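PDB 6ZRY: DMATS type aromatic prenyltransferase from Micromonospora olivasterospora, which probably transfers a dimethylallyl group to the indole ring of tryptophan, as a 6-dimethylallyl tryptophan synthase of the ABBA-barrel prenyltransferase fold. Local coordinates for residues Ser275-Ile280 / His329-Leu334; Leu214-Ala219 / Gly260-Thr265. All blocks are in the same frame, centred on the assembly; numbering follows the deposited sequence.

In the fold
Both contacts belong to the antiparallel sheet that curls into the ABBA barrel, and their centres lie about 11 Å apart. Contact 2 pairs strand 209-220 with strand 258-265. Contact 1 pairs strand 273-278 with strand 327-333. Strands 258-265 and 273-278 are neighbours in the sheet, so four successive strands are joined side by side. The seam between the contacts holds a probable hydrogen bond of 2.8 Å from Tyr-277 OH to Ser-261 OG. Contact 1 reaches the bound tryptophan directly: His-329 NE2 is 3.2 Å from CE2 of the tryptophan. Contact 2 stands farther back, with Gly-260 CA about 8 Å from the nearest atom of the ligand.

Contact 1 of 2, residues Ser275-Ile280 / His329-Leu334; sequences SIYVPI and HVSLRL. With TRP (tryptophan), chain C.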
loop_
_atom_site.group_PDB
_atom_site.type_symbol
_atom_site.label_atom_id
_atom_site.label_comp_id
_atom_site.label_asym_id
_atom_site.label_seq_id
_atom_site.Cartn_x
_atom_site.Cartn_y
_atom_site.Cartn_z
ATOM N N SER A 275 9.464 -6.647 1.865
ATOM C CA SER A 275 8.174 -7.234 1.428
ATOM C C SER A 275 8.145 -7.330 -0.082
ATOM O O SER A 275 8.659 -6.443 -0.729
ATOM C CB SER A 275 6.999 -6.462 1.921
ATOM O OG SER A 275 6.977 -6.481 3.332
ATOM N N ILE A 276 7.569 -8.395 -0.589
ATOM C CA ILE A 276 7.245 -8.605 -2.017
ATOM C C ILE A 276 5.719 -8.514 -2.147
ATOM O O ILE A 276 5.001 -9.110 -1.299
ATOM C CB ILE A 276 7.837 -9.939 -2.540
ATOM C CG1 ILE A 276 7.511 -10.183 -4.011
ATOM C CG2 ILE A 276 7.426 -11.143 -1.705
ATOM C CD1 ILE A 276 8.165 -9.250 -4.959
ATOM N N TYR A 277 5.253 -7.757 -3.118
ATOM C CA TYR A 277 3.825 -7.514 -3.383
ATOM C C TYR A 277 3.514 -8.044 -4.755
ATOM O O TYR A 277 4.009 -7.518 -5.751
ATOM C CB TYR A 277 3.463 -6.028 -3.264
ATOM C CG TYR A 277 3.914 -5.361 -1.990
ATOM C CD1 TYR A 277 5.238 -4.974 -1.831
ATOM C CD2 TYR A 277 3.040 -5.088 -0.959
ATOM C CE1 TYR A 277 5.689 -4.393 -0.667
ATOM C CE2 TYR A 277 3.463 -4.477 0.209
ATOM C CZ TYR A 277 4.797 -4.126 0.355
ATOM O OH TYR A 277 5.248 -3.518 1.496
ATOM N N VAL A 278 2.744 -9.126 -4.811
ATOM C CA VAL A 278 2.286 -9.697 -6.082
ATOM C C VAL A 278 0.904 -9.130 -6.388
ATOM O O VAL A 278 -0.048 -9.359 -5.614
ATOM C CB VAL A 278 2.253 -11.232 -6.033
ATOM C CG1 VAL A 278 1.756 -11.819 -7.336
ATOM C CG2 VAL A 278 3.619 -11.805 -5.663
ATOM N N PRO A 279 0.724 -8.491 -7.566
ATOM C CA PRO A 279 -0.595 -8.012 -8.003
ATOM C C PRO A 279 -1.365 -9.185 -8.620
ATOM O O PRO A 279 -1.564 -9.257 -9.854
ATOM C CB PRO A 279 -0.227 -6.928 -8.996
ATOM C CG PRO A 279 1.024 -7.482 -9.660
ATOM C CD PRO A 279 1.774 -8.166 -8.548
ATOM N N ILE A 280 -1.827 -10.044 -7.724
ATOM C CA ILE A 280 -2.407 -11.377 -8.029
ATOM C C ILE A 280 -3.581 -11.238 -8.983
ATOM O O ILE A 280 -3.756 -12.129 -9.802
ATOM C CB ILE A 280 -2.763 -12.103 -6.734
ATOM C CG1 ILE A 280 -3.259 -13.526 -7.034
ATOM C CG2 ILE A 280 -3.744 -11.315 -5.898
ATOM C CD1 ILE A 280 -3.176 -14.450 -5.888
ATOM N N HIS A 329 -3.881 -7.496 -4.445
ATOM C CA HIS A 329 -2.475 -7.844 -4.161
ATOM C C HIS A 329 -2.418 -8.878 -3.041
ATOM O O HIS A 329 -3.359 -8.958 -2.217
ATOM C CB HIS A 329 -1.650 -6.637 -3.731
ATOM C CG HIS A 329 -1.732 -5.451 -4.612
ATOM N ND1 HIS A 329 -0.789 -5.196 -5.565
ATOM C CD2 HIS A 329 -2.607 -4.422 -4.656
ATOM C CE1 HIS A 329 -1.083 -4.042 -6.177
ATOM N NE2 HIS A 329 -2.200 -3.560 -5.647
ATOM N N VAL A 330 -1.321 -9.609 -2.981
ATOM C CA VAL A 330 -0.954 -10.372 -1.769
ATOM C C VAL A 330 0.535 -10.181 -1.553
ATOM O O VAL A 330 1.277 -10.106 -2.565
ATOM C CB VAL A 330 -1.344 -11.865 -1.878
ATOM C CG1 VAL A 330 -0.613 -12.552 -2.998
ATOM C CG2 VAL A 330 -1.117 -12.578 -0.547
ATOM N N SER A 331 0.944 -10.037 -0.309
ATOM C CA SER A 331 2.331 -9.679 0.025
ATOM C C SER A 331 2.877 -10.578 1.122
ATOM O O SER A 331 2.139 -11.017 1.986
ATOM C CB SER A 331 2.466 -8.197 0.381
ATOM O OG SER A 331 2.006 -7.949 1.711
ATOM N N LEU A 332 4.164 -10.859 1.029
ATOM C CA LEU A 332 4.945 -11.556 2.050
ATOM C C LEU A 332 5.883 -10.555 2.705
ATOM O O LEU A 332 6.606 -9.862 1.945
ATOM C CB LEU A 332 5.738 -12.681 1.397
ATOM C CG LEU A 332 6.609 -13.473 2.366
ATOM C CD1 LEU A 332 5.753 -14.235 3.361
ATOM C CD2 LEU A 332 7.535 -14.402 1.608
ATOM N N ARG A 333 5.864 -10.497 4.048
ATOM C CA ARG A 333 6.685 -9.585 4.887
ATOM C C ARG A 333 7.756 -10.428 5.576
ATOM O O ARG A 333 7.383 -11.335 6.268
ATOM C CB ARG A 333 5.818 -8.826 5.914
ATOM C CG ARG A 333 4.559 -8.182 5.326
ATOM C CD ARG A 333 3.545 -7.521 6.286
ATOM N NE ARG A 333 3.435 -8.079 7.643
ATOM C CZ ARG A 333 2.492 -8.918 8.079
ATOM N NH1 ARG A 333 1.532 -9.354 7.272
ATOM N NH2 ARG A 333 2.521 -9.346 9.334
ATOM N N LEU A 334 9.042 -10.105 5.370
ATOM C CA LEU A 334 10.210 -10.772 6.014
ATOM C C LEU A 334 10.980 -9.769 6.888
ATOM O O LEU A 334 11.179 -8.622 6.397
ATOM C CB LEU A 334 11.102 -11.338 4.909
ATOM C CG LEU A 334 10.381 -12.223 3.898
ATOM C CD1 LEU A 334 11.270 -12.532 2.731
ATOM C CD2 LEU A 334 9.878 -13.502 4.552
HETATM N N TRP C . -3.597 0.491 -7.255
HETATM C CA TRP C . -2.149 0.874 -7.391
HETATM C C TRP C . -1.369 -0.289 -8.008
HETATM O O TRP C . -0.211 -0.097 -8.423
HETATM C CB TRP C . -1.553 1.307 -6.038
HETATM C CG TRP C . -1.534 0.243 -4.987
HETATM C CD1 TRP C . -2.558 -0.113 -4.150
HETATM C CD2 TRP C . -0.423 -0.606 -4.641
HETATM N NE1 TRP C . -2.158 -1.127 -3.318
HETATM C CE2 TRP C . -0.853 -1.443 -3.585
HETATM C CE3 TRP C . 0.895 -0.730 -5.106
HETATM C CZ2 TRP C . -0.020 -2.404 -3.007
HETATM C CZ3 TRP C . 1.716 -1.678 -4.531
HETATM C CH2 TRP C . 1.265 -2.496 -3.493
HETATM O OXT TRP C . -1.886 -1.424 -8.106
HETATM O O HOH W 1 1.938 -5.324 -6.379
#
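Val-278 and Val-330 form a hydrogen-bonded pair in the antiparallel wall of the ABBA barrel. Val-278 N gives a bond of 2.9 Å to Val-330 O, and Val-330 N returns one to Val-278 O. Ile-276 and Leu-332 repeat the pattern, so four backbone bonds satisfy the N-H and C=O groups of these two pairs. Some of these oxygens take a second, weaker contact: Ser-331 CA lies 3.0 Å from Ile-276 O, and His-329 CA also approaches Val-278 O.

Ile-276, Val-278, Val-330 and Leu-332 point to the face that meets helix 236-247, where Ile-276 CG2 packs on Leu-332 CB. Ser-275, Tyr-277, Ser-331 and Arg-333 point to the other face. There Ser-331 CB touches Tyr-277 CD2 at 3.4 Å. The polar ends on this face bond to the flanking strands: Tyr-277 OH with Ser-261 OG of strand 258-265, Ser-331 OG with Tyr-344 OH and Arg-333 NH1 with Thr-342 OG1 of strand 341-346.

At the end of the ladder Pro-279 centres an inverse gamma turn, and its CA lies 3.7 Å from His-329 ND1. A water is hydrogen-bonded to His-329 ND1 (2.8 Å) and gives a weak bond of 3.1 Å to Tyr-277 O. With CG anti to the carbonyl carbon and beside the backbone N (chi1 -51°), His-329 brings its ring to the ligand. The tryptophan indole covers one ring face, with CZ2 3.5 Å above the imidazole plane, over its centre. Replacing His-329 by an alanine is likely to leave that side of the indole without the ring it lies against and to take one partner from the water. The ligand carboxylate atom OXT lies in the plane of the imidazole, at its edge.

Contact 2 of 2, residues Leu214-Ala219 / Gly260-Thr265; sequences LTHHEA and GSYTFT
Leu-214 and Gly-260 form the single bridge of this contact, an antiparallel hydrogen-bonded pair in the wall of the ABBA barrel. Leu-214 N gives a short, nearly straight bond of 2.7 Å to Gly-260 O (169° at the hydrogen). Gly-260 N answers with a bond of 3.0 Å to Leu-214 O.

Past the bridge, Leu-214 meets Tyr-262, and their side chains cross at about a right angle. Tyr-262 CG is anti to the carbonyl carbon (chi1 -62°), which helps bring Tyr-262 CE1 to 3.9 Å from Leu-214 CD2. His-216 lies on the same face, with its CD2 4.1 Å from Gly-260 N. Its NE2 and Tyr-262 OH are joined through a water, 3.1 Å from His-216 NE2 and 3.0 Å from Tyr-262 OH.

A second shell probably helps to fix these rings. Asp-193 OD1 is hydrogen-bonded to His-216 ND1, and Tyr-274 meets Tyr-262 edge to face. The barrel's helices lie outside the strands and cover this face, away from the tryptophan site: Leu-179 of helix 174-182 touches Leu-214 and Tyr-262, while Ala-227 of helix 221-228 touches His-216 and Tyr-262. On the flanks, Thr-215 bonds through its backbone to Arg-194 of strand 193-201, and Ser-261 to Ser-275 of strand 273-278.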
loop_
_atom_site.group_PDB
_atom_site.type_symbol
_atom_site.label_atom_id
_atom_site.label_comp_id
_atom_site.label_asym_id
_atom_site.label_seq_id
_atom_site.Cartn_x
_atom_site.Cartn_y
_atom_site.Cartn_z
ATOM N N LEU A 214 9.868 -0.121 -4.604
ATOM C CA LEU A 214 10.374 -0.145 -6.008
ATOM C C LEU A 214 9.399 -0.969 -6.844
ATOM O O LEU A 214 9.060 -2.058 -6.396
ATOM C CB LEU A 214 11.740 -0.813 -6.051
ATOM C CG LEU A 214 12.959 0.043 -5.782
ATOM C CD1 LEU A 214 12.860 0.745 -4.456
ATOM C CD2 LEU A 214 14.224 -0.846 -5.812
ATOM N N THR A 215 9.011 -0.479 -8.000
ATOM C CA THR A 215 8.195 -1.221 -8.970
ATOM C C THR A 215 9.142 -1.781 -10.014
ATOM O O THR A 215 9.909 -0.994 -10.608
ATOM C CB THR A 215 7.088 -0.353 -9.568
ATOM O OG1 THR A 215 6.276 0.138 -8.489
ATOM C CG2 THR A 215 6.243 -1.104 -10.569
ATOM N N HIS A 216 9.098 -3.087 -10.204
ATOM C CA HIS A 216 9.963 -3.843 -11.126
ATOM C C HIS A 216 9.167 -4.158 -12.392
ATOM O O HIS A 216 8.474 -5.188 -12.405
ATOM C CB HIS A 216 10.475 -5.119 -10.439
ATOM C CG HIS A 216 11.256 -4.869 -9.201
ATOM N ND1 HIS A 216 12.524 -4.296 -9.224
ATOM C CD2 HIS A 216 10.998 -5.148 -7.908
ATOM C CE1 HIS A 216 12.983 -4.204 -8.001
ATOM N NE2 HIS A 216 12.090 -4.740 -7.179
ATOM N N HIS A 217 9.237 -3.315 -13.404
ATOM C CA HIS A 217 8.436 -3.468 -14.646
ATOM C C HIS A 217 8.934 -4.677 -15.445
ATOM O O HIS A 217 10.150 -4.835 -15.562
ATOM C CB HIS A 217 8.442 -2.170 -15.458
ATOM C CG HIS A 217 7.672 -1.092 -14.791
ATOM N ND1 HIS A 217 6.287 -1.017 -14.868
ATOM C CD2 HIS A 217 8.071 -0.104 -13.962
ATOM C CE1 HIS A 217 5.870 0.011 -14.157
ATOM N NE2 HIS A 217 6.957 0.591 -13.578
ATOM N N GLU A 218 8.003 -5.505 -15.934
ATOM C CA GLU A 218 8.278 -6.665 -16.831
ATOM C C GLU A 218 9.502 -7.416 -16.303
ATOM O O GLU A 218 10.542 -7.455 -17.001
ATOM C CB GLU A 218 8.505 -6.174 -18.262
ATOM C CG GLU A 218 7.250 -5.625 -18.918
ATOM C CD GLU A 218 7.491 -4.341 -19.688
ATOM O OE1 GLU A 218 7.202 -4.312 -20.904
ATOM O OE2 GLU A 218 7.975 -3.378 -19.072
ATOM N N ALA A 219 9.397 -7.952 -15.099
ATOM C CA ALA A 219 10.557 -8.412 -14.319
ATOM C C ALA A 219 10.531 -9.930 -14.196
ATOM O O ALA A 219 9.416 -10.535 -14.013
ATOM C CB ALA A 219 10.579 -7.750 -12.957
ATOM N N GLY A 260 8.615 -4.440 -4.697
ATOM C CA GLY A 260 9.352 -4.725 -3.472
ATOM C C GLY A 260 9.428 -3.523 -2.591
ATOM O O GLY A 260 9.582 -2.412 -3.126
ATOM N N SER A 261 9.389 -3.714 -1.285
ATOM C CA SER A 261 9.629 -2.626 -0.318
ATOM C C SER A 261 10.793 -2.983 0.598
ATOM O O SER A 261 11.020 -4.168 0.867
ATOM C CB SER A 261 8.393 -2.240 0.439
ATOM O OG SER A 261 8.065 -3.208 1.393
ATOM N N TYR A 262 11.549 -1.956 0.941
ATOM C CA TYR A 262 12.788 -1.999 1.723
ATOM C C TYR A 262 12.611 -1.137 2.943
ATOM O O TYR A 262 12.232 0.019 2.804
ATOM C CB TYR A 262 13.944 -1.506 0.842
ATOM C CG TYR A 262 14.158 -2.368 -0.369
ATOM C CD1 TYR A 262 13.439 -2.174 -1.548
ATOM C CD2 TYR A 262 14.991 -3.461 -0.288
ATOM C CE1 TYR A 262 13.596 -3.025 -2.639
ATOM C CE2 TYR A 262 15.187 -4.302 -1.369
ATOM C CZ TYR A 262 14.504 -4.081 -2.552
ATOM O OH TYR A 262 14.721 -4.957 -3.590
ATOM N N THR A 263 12.878 -1.667 4.110
ATOM C CA THR A 263 12.819 -0.923 5.369
ATOM C C THR A 263 14.224 -0.463 5.728
ATOM O O THR A 263 15.081 -1.324 5.940
ATOM C CB THR A 263 12.176 -1.749 6.478
ATOM O OG1 THR A 263 10.873 -2.106 6.035
ATOM C CG2 THR A 263 12.041 -0.972 7.758
ATOM N N PHE A 264 14.422 0.851 5.763
ATOM C CA PHE A 264 15.688 1.540 6.114
ATOM C C PHE A 264 15.585 2.017 7.550
ATOM O O PHE A 264 14.574 2.683 7.917
ATOM C CB PHE A 264 15.966 2.722 5.189
ATOM C CG PHE A 264 15.998 2.387 3.726
ATOM C CD1 PHE A 264 16.622 1.231 3.272
ATOM C CD2 PHE A 264 15.415 3.225 2.789
ATOM C CE1 PHE A 264 16.681 0.936 1.913
ATOM C CE2 PHE A 264 15.468 2.916 1.435
ATOM C CZ PHE A 264 16.091 1.769 1.006
ATOM N N THR A 265 16.588 1.704 8.339
ATOM C CA THR A 265 16.636 2.070 9.763
ATOM C C THR A 265 18.001 2.689 10.097
ATOM O O THR A 265 18.993 2.395 9.380
ATOM C CB THR A 265 16.272 0.846 10.609
ATOM O OG1 THR A 265 16.024 1.363 11.911
ATOM C CG2 THR A 265 17.344 -0.227 10.599
HETATM O O HOH W 2 12.539 -6.620 -4.759
#